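Local coordinates for protein leucine aminopeptidase (Parabacteroides distasonis, PDB 3TC8) that binds zinc and is probably an exopeptidase of family M28, an aminopeptidase that removes residues from the amino ends of peptides, at residues G38-N43 with K48-Y53; I71-A74 with T78-E81; D152-D157 with Q180-N185; T171-C176 with H251-S256. One frame throughout, in Å; residues are numbered along the deposited sequence.

Contact 1: residues G38-N43 with K48-Y53; sequences GPRVPN and KACGDY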
loop_
_atom_site.group_PDB
_atom_site.type_symbol
_atom_site.label_atom_id
_atom_site.label_comp_id
_atom_site.label_asym_id
_atom_site.label_seq_id
_atom_site.Cartn_x
_atom_site.Cartn_y
_atom_site.Cartn_z
ATOM N N GLY A 38 -7.821 9.339 -13.317
ATOM C CA GLY A 38 -7.692 10.615 -12.668
ATOM C C GLY A 38 -7.379 10.386 -11.182
ATOM O O GLY A 38 -7.463 9.261 -10.713
ATOM N N PRO A 39 -7.062 11.438 -10.455
ATOM C CA PRO A 39 -6.724 11.238 -9.019
ATOM C C PRO A 39 -7.883 10.571 -8.258
ATOM O O PRO A 39 -9.035 10.996 -8.367
ATOM C CB PRO A 39 -6.459 12.677 -8.554
ATOM C CG PRO A 39 -5.854 13.336 -9.770
ATOM C CD PRO A 39 -6.711 12.796 -10.912
ATOM N N ARG A 40 -7.559 9.540 -7.486
ATOM C CA ARG A 40 -8.570 8.800 -6.735
ATOM C C ARG A 40 -8.850 9.500 -5.394
ATOM O O ARG A 40 -8.568 9.000 -4.308
ATOM C CB ARG A 40 -8.117 7.357 -6.525
ATOM C CG ARG A 40 -8.318 6.428 -7.735
ATOM C CD ARG A 40 -7.369 6.621 -8.902
ATOM N NE ARG A 40 -5.998 6.308 -8.481
ATOM C CZ ARG A 40 -4.917 7.023 -8.801
ATOM N NH1 ARG A 40 -4.967 8.090 -9.587
ATOM N NH2 ARG A 40 -3.740 6.665 -8.308
ATOM N N VAL A 41 -9.396 10.705 -5.487
ATOM C CA VAL A 41 -9.747 11.481 -4.304
ATOM C C VAL A 41 -11.092 11.028 -3.789
ATOM O O VAL A 41 -12.054 11.045 -4.546
ATOM C CB VAL A 41 -9.699 12.997 -4.601
ATOM C CG1 VAL A 41 -10.202 13.790 -3.397
ATOM C CG2 VAL A 41 -8.324 13.459 -5.065
ATOM N N PRO A 42 -11.231 10.679 -2.521
ATOM C CA PRO A 42 -12.524 10.310 -2.007
ATOM C C PRO A 42 -13.583 11.361 -2.343
ATOM O O PRO A 42 -13.324 12.547 -2.248
ATOM C CB PRO A 42 -12.287 10.132 -0.513
ATOM C CG PRO A 42 -10.847 9.749 -0.427
ATOM C CD PRO A 42 -10.149 10.505 -1.537
ATOM N N ASN A 43 -14.758 10.861 -2.716
ATOM C CA ASN A 43 -15.955 11.621 -3.118
ATOM C C ASN A 43 -15.970 11.969 -4.582
ATOM O O ASN A 43 -16.977 12.441 -5.069
ATOM C CB ASN A 43 -16.218 12.861 -2.261
ATOM C CG ASN A 43 -16.457 12.532 -0.816
ATOM O OD1 ASN A 43 -16.691 11.401 -0.465
ATOM N ND2 ASN A 43 -16.415 13.548 0.029
ATOM N N LYS A 48 -14.724 6.597 -7.377
ATOM C CA LYS A 48 -15.742 5.585 -7.465
ATOM C C LYS A 48 -15.466 4.608 -8.622
ATOM O O LYS A 48 -15.628 3.388 -8.486
ATOM C CB LYS A 48 -17.101 6.262 -7.501
ATOM C CG LYS A 48 -17.369 6.958 -6.156
ATOM C CD LYS A 48 -18.651 7.770 -6.130
ATOM C CE LYS A 48 -18.681 8.716 -4.918
ATOM N NZ LYS A 48 -18.559 8.009 -3.621
ATOM N N ALA A 49 -15.031 5.141 -9.762
ATOM C CA ALA A 49 -14.748 4.309 -10.926
ATOM C C ALA A 49 -13.550 3.398 -10.667
ATOM O O ALA A 49 -13.589 2.180 -10.985
ATOM C CB ALA A 49 -14.512 5.176 -12.159
ATOM N N CYS A 50 -12.495 3.911 -10.078
ATOM C CA CYS A 50 -11.332 3.095 -9.802
ATOM C C CYS A 50 -11.608 2.030 -8.758
ATOM O O CYS A 50 -11.199 0.892 -8.916
ATOM C CB CYS A 50 -10.172 3.985 -9.387
ATOM S SG CYS A 50 -8.609 3.073 -9.219
ATOM N N GLY A 51 -12.371 2.355 -7.737
ATOM C CA GLY A 51 -12.718 1.361 -6.754
ATOM C C GLY A 51 -13.488 0.213 -7.342
ATOM O O GLY A 51 -13.272 -0.949 -7.032
ATOM N N ASP A 52 -14.436 0.547 -8.217
ATOM C CA ASP A 52 -15.174 -0.498 -8.916
ATOM C C ASP A 52 -14.268 -1.410 -9.748
ATOM O O ASP A 52 -14.425 -2.631 -9.759
ATOM C CB ASP A 52 -16.258 0.098 -9.829
ATOM C CG ASP A 52 -17.432 0.727 -9.108
ATOM O OD1 ASP A 52 -17.504 0.707 -7.879
ATOM O OD2 ASP A 52 -18.318 1.221 -9.845
ATOM N N TYR A 53 -13.300 -0.809 -10.426
ATOM C CA TYR A 53 -12.305 -1.538 -11.197
ATOM C C TYR A 53 -11.448 -2.454 -10.317
ATOM O O TYR A 53 -11.260 -3.627 -10.639
ATOM C CB TYR A 53 -11.441 -0.520 -11.949
ATOM C CG TYR A 53 -10.236 -1.148 -12.617
ATOM C CD1 TYR A 53 -10.337 -1.886 -13.772
ATOM C CD2 TYR A 53 -9.004 -1.046 -12.034
ATOM C CE1 TYR A 53 -9.247 -2.504 -14.348
ATOM C CE2 TYR A 53 -7.856 -1.682 -12.590
ATOM C CZ TYR A 53 -8.031 -2.458 -13.735
ATOM O OH TYR A 53 -6.965 -3.090 -14.319
HETATM O O HOH W 1 -15.799 8.161 -2.766
#
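Arg40 and Cys50 join the loop 38-43 to the helix segment 48-53 at one end of the contact, and Asn43 and Lys48 join them at the other, a compact example of a connecting loop packed on the helix it leads into. Gly38 leaves helical geometry just after helix 24-36, with a positive phi of 101°. Its carbonyl O receives a nearly straight hydrogen bond of 3.0 Å from NH1 of Arg40; the oxygen lies in the guanidinium plane, whereas the nitrogen stands above the carbonyl plane. Next comes an inverse gamma turn centred on Arg40, with a weak bond from Val41 N to Pro39 O. Bends at chi2 (73°) and chi3 (64°) curl the Arg40 side chain back toward Gly38, and its methylenes thereby face the helix. CG of Arg40 sits 3.5 Å from CB of Cys50, and CD of Arg40 lies 3.8 Å from the Cys50 sulfur SG. NH1 also bonds to Asp123 O, which helps fix the guanidinium. At Asn43 the link runs through a water, which accepts from Asn43 N and from Lys48 NZ, each at 2.9 Å, while CE of Lys48 passes 4.1 Å from Asn43 O. The ammonium group forms a salt bridge with Glu81, and the side-chain amide of Asn43 bonds through OD1 to Glu81 N and through ND2 to Lys79 O, tying this end to the neighbouring strand. The arrangement is a short loop joining two successive helices, 24-36 and 45-60, whose arginine side chain lies about 8 Å from that of the zinc ligand Asp127.

Contact 2: residues I71-A74 with T78-E81; sequences ILTA and TKLE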
loop_
_atom_site.group_PDB
_atom_site.type_symbol
_atom_site.label_atom_id
_atom_site.label_comp_id
_atom_site.label_asym_id
_atom_site.label_seq_id
_atom_site.Cartn_x
_atom_site.Cartn_y
_atom_site.Cartn_z
ATOM N N ILE A 71 -18.605 6.235 6.073
ATOM C CA ILE A 71 -18.374 7.671 6.027
ATOM C C ILE A 71 -17.345 8.037 7.088
ATOM O O ILE A 71 -17.602 7.847 8.295
ATOM C CB ILE A 71 -19.685 8.456 6.216
ATOM C CG1 ILE A 71 -20.775 7.895 5.307
ATOM C CG2 ILE A 71 -19.454 9.941 5.934
ATOM C CD1 ILE A 71 -20.418 8.118 3.845
ATOM N N LEU A 72 -16.202 8.530 6.639
ATOM C CA LEU A 72 -15.096 8.867 7.508
ATOM C C LEU A 72 -14.978 10.367 7.538
ATOM O O LEU A 72 -15.503 11.033 6.663
ATOM C CB LEU A 72 -13.829 8.213 7.006
ATOM C CG LEU A 72 -13.930 6.693 6.854
ATOM C CD1 LEU A 72 -12.614 6.113 6.384
ATOM C CD2 LEU A 72 -14.435 5.975 8.159
ATOM N N THR A 73 -14.371 10.917 8.563
ATOM C CA THR A 73 -14.296 12.374 8.724
ATOM C C THR A 73 -12.859 12.854 8.608
ATOM O O THR A 73 -12.005 12.434 9.378
ATOM C CB THR A 73 -14.930 12.818 10.029
ATOM O OG1 THR A 73 -16.272 12.327 10.066
ATOM C CG2 THR A 73 -14.871 14.344 10.188
ATOM N N ALA A 74 -12.591 13.691 7.616
ATOM C CA ALA A 74 -11.279 14.264 7.421
ATOM C C ALA A 74 -10.987 15.354 8.434
ATOM O O ALA A 74 -11.893 15.836 9.155
ATOM C CB ALA A 74 -11.146 14.840 6.004
ATOM N N THR A 78 -14.632 17.317 6.354
ATOM C CA THR A 78 -15.247 16.736 5.144
ATOM C C THR A 78 -15.635 15.281 5.461
ATOM O O THR A 78 -14.822 14.509 5.987
ATOM C CB THR A 78 -14.260 16.747 3.937
ATOM O OG1 THR A 78 -13.797 18.080 3.744
ATOM C CG2 THR A 78 -14.930 16.269 2.625
ATOM N N LYS A 79 -16.843 14.911 5.083
ATOM C CA LYS A 79 -17.303 13.566 5.187
ATOM C C LYS A 79 -16.850 12.848 3.912
ATOM O O LYS A 79 -17.244 13.216 2.785
ATOM C CB LYS A 79 -18.814 13.574 5.342
ATOM C CG LYS A 79 -19.285 14.250 6.661
ATOM C CD LYS A 79 -18.814 13.536 7.885
ATOM C CE LYS A 79 -19.175 14.308 9.144
ATOM N NZ LYS A 79 -18.734 13.574 10.359
ATOM N N LEU A 80 -16.054 11.817 4.080
ATOM C CA LEU A 80 -15.491 11.032 2.981
ATOM C C LEU A 80 -16.259 9.752 2.813
ATOM O O LEU A 80 -16.417 8.972 3.765
ATOM C CB LEU A 80 -14.029 10.703 3.267
ATOM C CG LEU A 80 -13.111 11.879 3.559
ATOM C CD1 LEU A 80 -11.676 11.380 3.823
ATOM C CD2 LEU A 80 -13.166 12.944 2.453
ATOM N N GLU A 81 -16.724 9.518 1.585
ATOM C CA GLU A 81 -17.405 8.283 1.200
ATOM C C GLU A 81 -16.340 7.234 0.916
ATOM O O GLU A 81 -15.894 7.063 -0.232
ATOM C CB GLU A 81 -18.253 8.576 -0.045
ATOM C CG GLU A 81 -19.264 9.669 0.237
ATOM C CD GLU A 81 -20.133 10.053 -0.940
ATOM O OE1 GLU A 81 -19.578 10.137 -2.090
ATOM O OE2 GLU A 81 -21.366 10.341 -0.662
#
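Leu72 and Leu80 form the hydrogen-bonded pair at the middle of the contact, with Leu80 N reaching Leu72 O at 2.8 Å and Leu72 N reaching Leu80 O at 2.9 Å. Toward the turn, Ala74 N bonds to Thr78 O at 2.9 Å. A side-chain bond reinforces this ladder: Lys79 NZ donates to Thr73 OG1 at 2.8 Å. These two residues are a non-hydrogen-bonded pair whose side chains run alongside each other in the same direction. A bend at chi2 (-63°) turns the lysine chain across toward strand 71-73, and the extended part beyond it brings NZ to the threonine hydroxyl.

The same face holds Ile71, whose side chain crosses that of Lys79 at about a right angle, its CG2 lying 3.7 Å from Lys79 CB. The other branch of Ile71 ends at CD1, 4.1 Å from CG of Glu81. On the opposite face the leucines meet loosely through their CB atoms, while CD1 of Leu80 touches the Ala74 methyl CB at 4.1 Å. This face is the inward one: Leu177 of helix 177-184 packs on both leucines, Phe181 covers Leu72, and Tyr161 lies against Ala74 and Leu80. The whole is the turn end of an antiparallel beta hairpin, made of strands 64-73 and 79-89 at the margin of the central mixed sheet.

Contact 3: residues D152-D157 with Q180-N185; sequences DIIFFD and QFWAKN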
loop_
_atom_site.group_PDB
_atom_site.type_symbol
_atom_site.label_atom_id
_atom_site.label_comp_id
_atom_site.label_asym_id
_atom_site.label_seq_id
_atom_site.Cartn_x
_atom_site.Cartn_y
_atom_site.Cartn_z
ATOM N N ASP A 152 -5.162 -12.407 2.458
ATOM C CA ASP A 152 -6.104 -11.296 2.314
ATOM C C ASP A 152 -5.347 -10.126 1.703
ATOM O O ASP A 152 -4.317 -9.738 2.215
ATOM C CB ASP A 152 -6.701 -10.914 3.662
ATOM C CG ASP A 152 -7.357 -12.104 4.310
ATOM O OD1 ASP A 152 -8.359 -12.582 3.735
ATOM O OD2 ASP A 152 -6.823 -12.584 5.351
ATOM N N ILE A 153 -5.879 -9.631 0.601
ATOM C CA ILE A 153 -5.380 -8.430 -0.071
ATOM C C ILE A 153 -6.315 -7.308 0.374
ATOM O O ILE A 153 -7.525 -7.418 0.103
ATOM C CB ILE A 153 -5.425 -8.578 -1.585
ATOM C CG1 ILE A 153 -4.713 -9.827 -2.122
ATOM C CG2 ILE A 153 -5.014 -7.303 -2.259
ATOM C CD1 ILE A 153 -3.241 -9.788 -1.975
ATOM N N ILE A 154 -5.794 -6.265 0.952
ATOM C CA ILE A 154 -6.632 -5.118 1.340
ATOM C C ILE A 154 -6.089 -3.825 0.745
ATOM O O ILE A 154 -4.944 -3.484 0.920
ATOM C CB ILE A 154 -6.860 -4.950 2.855
ATOM C CG1 ILE A 154 -7.403 -6.261 3.433
ATOM C CG2 ILE A 154 -7.795 -3.754 3.080
ATOM C CD1 ILE A 154 -7.815 -6.191 4.925
ATOM N N PHE A 155 -7.008 -3.151 0.021
ATOM C CA PHE A 155 -6.775 -1.802 -0.439
ATOM C C PHE A 155 -7.535 -0.855 0.515
ATOM O O PHE A 155 -8.755 -0.808 0.504
ATOM C CB PHE A 155 -7.215 -1.623 -1.878
ATOM C CG PHE A 155 -6.635 -2.645 -2.848
ATOM C CD1 PHE A 155 -5.343 -3.115 -2.729
ATOM C CD2 PHE A 155 -7.426 -3.098 -3.884
ATOM C CE1 PHE A 155 -4.869 -4.045 -3.654
ATOM C CE2 PHE A 155 -6.924 -4.015 -4.835
ATOM C CZ PHE A 155 -5.628 -4.468 -4.675
ATOM N N PHE A 156 -6.761 -0.146 1.326
ATOM C CA PHE A 156 -7.318 0.789 2.310
ATOM C C PHE A 156 -7.498 2.172 1.685
ATOM O O PHE A 156 -6.666 2.660 0.954
ATOM C CB PHE A 156 -6.402 0.878 3.530
ATOM C CG PHE A 156 -6.439 -0.341 4.398
ATOM C CD1 PHE A 156 -7.550 -0.657 5.127
ATOM C CD2 PHE A 156 -5.316 -1.158 4.543
ATOM C CE1 PHE A 156 -7.581 -1.745 5.945
ATOM C CE2 PHE A 156 -5.374 -2.266 5.385
ATOM C CZ PHE A 156 -6.485 -2.535 6.110
ATOM N N ASP A 157 -8.623 2.769 2.031
ATOM C CA ASP A 157 -8.982 4.086 1.540
ATOM C C ASP A 157 -8.622 5.173 2.506
ATOM O O ASP A 157 -8.272 4.942 3.673
ATOM C CB ASP A 157 -10.509 4.132 1.276
ATOM C CG ASP A 157 -10.966 5.186 0.306
ATOM O OD1 ASP A 157 -10.136 5.924 -0.278
ATOM O OD2 ASP A 157 -12.192 5.194 0.053
ATOM N N GLN A 180 -7.860 2.828 10.073
ATOM C CA GLN A 180 -8.375 3.007 11.413
ATOM C C GLN A 180 -9.771 2.411 11.550
ATOM O O GLN A 180 -10.112 1.807 12.568
ATOM C CB GLN A 180 -8.349 4.481 11.827
ATOM C CG GLN A 180 -6.910 5.030 12.064
ATOM C CD GLN A 180 -6.954 6.470 12.468
ATOM O OE1 GLN A 180 -7.498 6.784 13.542
ATOM N NE2 GLN A 180 -6.484 7.363 11.635
ATOM N N PHE A 181 -10.652 2.673 10.568
ATOM C CA PHE A 181 -11.996 2.169 10.606
ATOM C C PHE A 181 -11.994 0.642 10.581
ATOM O O PHE A 181 -12.661 0.006 11.389
ATOM C CB PHE A 181 -12.805 2.708 9.446
ATOM C CG PHE A 181 -14.232 2.192 9.477
ATOM C CD1 PHE A 181 -15.166 2.828 10.251
ATOM C CD2 PHE A 181 -14.590 1.046 8.788
ATOM C CE1 PHE A 181 -16.447 2.323 10.357
ATOM C CE2 PHE A 181 -15.912 0.548 8.886
ATOM C CZ PHE A 181 -16.802 1.179 9.688
ATOM N N TRP A 182 -11.253 0.050 9.644
ATOM C CA TRP A 182 -11.223 -1.387 9.480
ATOM C C TRP A 182 -10.669 -2.088 10.724
ATOM O O TRP A 182 -11.155 -3.131 11.131
ATOM C CB TRP A 182 -10.369 -1.724 8.256
ATOM C CG TRP A 182 -10.148 -3.204 8.078
ATOM C CD1 TRP A 182 -10.960 -4.115 7.453
ATOM C CD2 TRP A 182 -9.027 -3.941 8.596
ATOM N NE1 TRP A 182 -10.394 -5.355 7.554
ATOM C CE2 TRP A 182 -9.210 -5.290 8.250
ATOM C CE3 TRP A 182 -7.868 -3.582 9.258
ATOM C CZ2 TRP A 182 -8.265 -6.267 8.563
ATOM C CZ3 TRP A 182 -6.931 -4.563 9.595
ATOM C CH2 TRP A 182 -7.139 -5.880 9.246
ATOM N N ALA A 183 -9.631 -1.507 11.307
ATOM C CA ALA A 183 -8.968 -2.181 12.416
ATOM C C ALA A 183 -9.927 -2.321 13.605
ATOM O O ALA A 183 -9.829 -3.269 14.377
ATOM C CB ALA A 183 -7.691 -1.484 12.801
ATOM N N LYS A 184 -10.826 -1.350 13.755
ATOM C CA LYS A 184 -11.833 -1.384 14.782
ATOM C C LYS A 184 -13.055 -2.194 14.364
ATOM O O LYS A 184 -13.719 -2.736 15.213
ATOM C CB LYS A 184 -12.252 0.072 15.096
ATOM C CG LYS A 184 -13.327 0.242 16.115
ATOM C CD LYS A 184 -13.656 1.726 16.379
ATOM C CE LYS A 184 -14.831 1.900 17.309
ATOM N NZ LYS A 184 -14.712 1.088 18.507
ATOM N N ASN A 185 -13.342 -2.270 13.072
ATOM C CA ASN A 185 -14.512 -2.894 12.472
ATOM C C ASN A 185 -14.052 -3.808 11.341
ATOM O O ASN A 185 -14.274 -3.500 10.186
ATOM C CB ASN A 185 -15.430 -1.816 11.853
ATOM C CG ASN A 185 -15.933 -0.832 12.866
ATOM O OD1 ASN A 185 -16.838 -1.130 13.649
ATOM N ND2 ASN A 185 -15.351 0.357 12.891
#
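Trp182 is the hub of this contact: it offers one face of its indole to the edge of Phe156 and is met obliquely by Ile154. The setting is the helix-on-sheet packing of an alpha/beta fold, here the central sheet of the M28 peptidase, with helix 177-184 laid over strand 150-156. Phe156 approaches edge-on in an offset edge-to-face stack: its ring centroid is 5.3 Å from that of the six-membered ring of Trp182, and the planes meet at 65°. CZ of Phe156 comes within 3.6 Å of Trp182 CE3, and CE1 of Phe156 is equally near Trp182 CG. The indole reaches the strand because CG of Trp182 lies anti to the backbone N (chi1 174°), extending the ring away from the helix.

Ile154, two residues earlier and on the same side of the strand, works with both of its branches. Its CG2 methyl rests over the centre of the Phe156 ring, 3.4 Å above the plane, bracing that ring within the strand. NE1 of Trp182 has its polar partner in His187 ND1, and the strand meets the indole through carbon atoms. The longer branch of Ile154 ends at CD1, 3.7 Å from Trp182 CZ2, meeting the indole obliquely on the side where Phe156 lies.

Contact 4: residues T171-C176 with H251-S256; sequences TPDSWC and HQYVIS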
loop_
_atom_site.group_PDB
_atom_site.type_symbol
_atom_site.label_atom_id
_atom_site.label_comp_id
_atom_site.label_asym_id
_atom_site.label_seq_id
_atom_site.Cartn_x
_atom_site.Cartn_y
_atom_site.Cartn_z
ATOM N N THR A 171 -4.861 18.095 14.002
ATOM C CA THR A 171 -5.804 17.003 14.193
ATOM C C THR A 171 -5.021 15.721 14.425
ATOM O O THR A 171 -4.205 15.349 13.595
ATOM C CB THR A 171 -6.667 16.822 12.914
ATOM O OG1 THR A 171 -7.349 18.036 12.609
ATOM C CG2 THR A 171 -7.667 15.712 13.079
ATOM N N PRO A 172 -5.252 15.032 15.546
ATOM C CA PRO A 172 -4.563 13.750 15.751
ATOM C C PRO A 172 -5.109 12.678 14.819
ATOM O O PRO A 172 -6.285 12.695 14.482
ATOM C CB PRO A 172 -4.864 13.407 17.216
ATOM C CG PRO A 172 -6.160 14.087 17.458
ATOM C CD PRO A 172 -6.137 15.364 16.666
ATOM N N ASP A 173 -4.252 11.773 14.386
ATOM C CA ASP A 173 -4.683 10.577 13.657
ATOM C C ASP A 173 -5.486 10.948 12.401
ATOM O O ASP A 173 -6.489 10.306 12.104
ATOM C CB ASP A 173 -5.436 9.617 14.565
ATOM C CG ASP A 173 -4.594 9.158 15.717
ATOM O OD1 ASP A 173 -3.591 8.476 15.473
ATOM O OD2 ASP A 173 -4.936 9.494 16.860
ATOM N N SER A 174 -4.998 11.930 11.652
ATOM C CA SER A 174 -5.694 12.385 10.469
ATOM C C SER A 174 -5.354 11.580 9.213
ATOM O O SER A 174 -6.070 11.747 8.217
ATOM C CB SER A 174 -5.457 13.869 10.234
ATOM O OG SER A 174 -4.184 14.172 9.674
ATOM N N TRP A 175 -4.311 10.767 9.282
ATOM C CA TRP A 175 -3.902 9.899 8.193
ATOM C C TRP A 175 -4.483 8.515 8.382
ATOM O O TRP A 175 -4.917 8.155 9.467
ATOM C CB TRP A 175 -2.362 9.841 8.134
ATOM C CG TRP A 175 -1.708 11.169 8.087
ATOM C CD1 TRP A 175 -1.356 11.961 9.138
ATOM C CD2 TRP A 175 -1.470 11.951 6.922
ATOM N NE1 TRP A 175 -0.857 13.162 8.719
ATOM C CE2 TRP A 175 -0.902 13.189 7.349
ATOM C CE3 TRP A 175 -1.636 11.733 5.549
ATOM C CZ2 TRP A 175 -0.530 14.163 6.465
ATOM C CZ3 TRP A 175 -1.259 12.718 4.671
ATOM C CH2 TRP A 175 -0.713 13.920 5.128
ATOM N N CYS A 176 -4.488 7.703 7.325
ATOM C CA CYS A 176 -4.812 6.272 7.459
ATOM C C CYS A 176 -6.207 6.086 8.019
ATOM O O CYS A 176 -6.446 5.208 8.847
ATOM C CB CYS A 176 -3.773 5.557 8.347
ATOM S SG CYS A 176 -2.070 5.815 7.880
ATOM N N HIS A 251 0.331 0.475 8.436
ATOM C CA HIS A 251 0.721 -0.676 9.269
ATOM C C HIS A 251 0.675 -0.387 10.765
ATOM O O HIS A 251 0.350 -1.291 11.548
ATOM C CB HIS A 251 2.108 -1.192 8.855
ATOM C CG HIS A 251 3.244 -0.271 9.125
ATOM N ND1 HIS A 251 3.212 1.056 8.748
ATOM C CD2 HIS A 251 4.437 -0.498 9.730
ATOM C CE1 HIS A 251 4.347 1.614 9.125
ATOM N NE2 HIS A 251 5.112 0.690 9.713
ATOM N N GLN A 252 0.896 0.868 11.168
ATOM C CA GLN A 252 0.847 1.157 12.616
ATOM C C GLN A 252 -0.541 0.917 13.199
ATOM O O GLN A 252 -0.675 0.529 14.343
ATOM C CB GLN A 252 1.335 2.540 12.953
ATOM C CG GLN A 252 0.398 3.618 12.698
ATOM C CD GLN A 252 1.077 4.966 12.905
ATOM O OE1 GLN A 252 2.120 5.209 12.311
ATOM N NE2 GLN A 252 0.432 5.867 13.662
ATOM N N TYR A 253 -1.575 1.170 12.385
ATOM C CA TYR A 253 -2.935 1.025 12.826
ATOM C C TYR A 253 -3.409 -0.422 12.777
ATOM O O TYR A 253 -4.266 -0.811 13.554
ATOM C CB TYR A 253 -3.832 2.008 12.068
ATOM C CG TYR A 253 -3.568 3.432 12.365
ATOM C CD1 TYR A 253 -3.997 4.004 13.557
ATOM C CD2 TYR A 253 -2.850 4.212 11.489
ATOM C CE1 TYR A 253 -3.758 5.359 13.839
ATOM C CE2 TYR A 253 -2.568 5.558 11.767
ATOM C CZ TYR A 253 -3.021 6.126 12.923
ATOM O OH TYR A 253 -2.774 7.444 13.166
ATOM N N VAL A 254 -2.828 -1.211 11.868
ATOM C CA VAL A 254 -3.071 -2.651 11.874
ATOM C C VAL A 254 -2.444 -3.253 13.145
ATOM O O VAL A 254 -3.098 -4.061 13.819
ATOM C CB VAL A 254 -2.534 -3.309 10.612
ATOM C CG1 VAL A 254 -2.628 -4.821 10.709
ATOM C CG2 VAL A 254 -3.249 -2.752 9.357
ATOM N N ILE A 255 -1.232 -2.833 13.499
ATOM C CA ILE A 255 -0.539 -3.308 14.691
ATOM C C ILE A 255 -1.351 -2.945 15.937
ATOM O O ILE A 255 -1.665 -3.797 16.766
ATOM C CB ILE A 255 0.885 -2.712 14.739
ATOM C CG1 ILE A 255 1.760 -3.309 13.630
ATOM C CG2 ILE A 255 1.529 -2.960 16.143
ATOM C CD1 ILE A 255 3.053 -2.460 13.335
ATOM N N SER A 256 -1.732 -1.684 16.052
ATOM C CA SER A 256 -2.393 -1.240 17.276
ATOM C C SER A 256 -3.819 -1.761 17.385
ATOM O O SER A 256 -4.292 -2.076 18.489
ATOM C CB SER A 256 -2.362 0.272 17.394
ATOM O OG SER A 256 -3.111 0.934 16.392
HETATM O O HOH W 2 -2.467 9.636 11.415
#
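Tyr253 points its hydroxyl from helix 251-256 into the loop 171-176, where it donates a hydrogen bond of 2.7 Å from OH to Asp173 OD1. The carboxylate oxygen lies at the ring edge, close to the ring plane, and accepts through its anti lone pair. The carboxylate plane is turned 78° from the ring. Asp173 itself has left-handed backbone angles, and from there its CG, anti to the carbonyl carbon (chi1 -60°), swings the acid across to the phenol. A water is the second partner of the hydroxyl: it donates to Tyr253 OH at 2.8 Å and accepts from Trp175 N at 3.0 Å. The phenol oxygen is thus held from two directions.

The loop is the first connection of a beta-alpha-beta crossover that runs from strand 150-156 through helix 177-184 to the parallel strand 195-200, and Cys176 occupies the N-cap position of that helix. Here too the backbone is left-handed, and SG is anti to the carbonyl carbon (chi1 -52°), which puts CB and SG beside the CD2-CE2 side of the ring. CB of Cys176 lies 3.5 Å from Tyr253 CD2, while SG makes an oblique sulfur-aromatic contact, 5.0 Å from the ring centroid. Gln252 braces the ring from its own helix, its CG sitting 3.5 Å above one face of Tyr253. Trp175 sends its indole the other way, toward the zinc ligands Asp160 and His281.

Overall arrangement
Contacts 1 and 2 come one after the other along the chain, ahead of contacts 3 and 4, whose segments alternate, with centres about 11 Å apart. Helix 177-184 is the meeting place of that later pair: Gln180 NE2 reaches Asp173 O at 3.0 Å, and Ala183 CB packs on Tyr253 O. The same helix touches contact 2, where Leu72 CD2 lies 3.8 Å from Phe181 CD1. Contact 1 abuts contact 3 through Pro42 and Asp157, and it is tied to the hairpin of contact 2 by Asn43 and Lys48. The zinc ion lies nearest contact 4, about 5 Å from the Trp175 side chain, against about 11 Å for Arg40, 12 Å for Phe156 and 13 Å for Leu80.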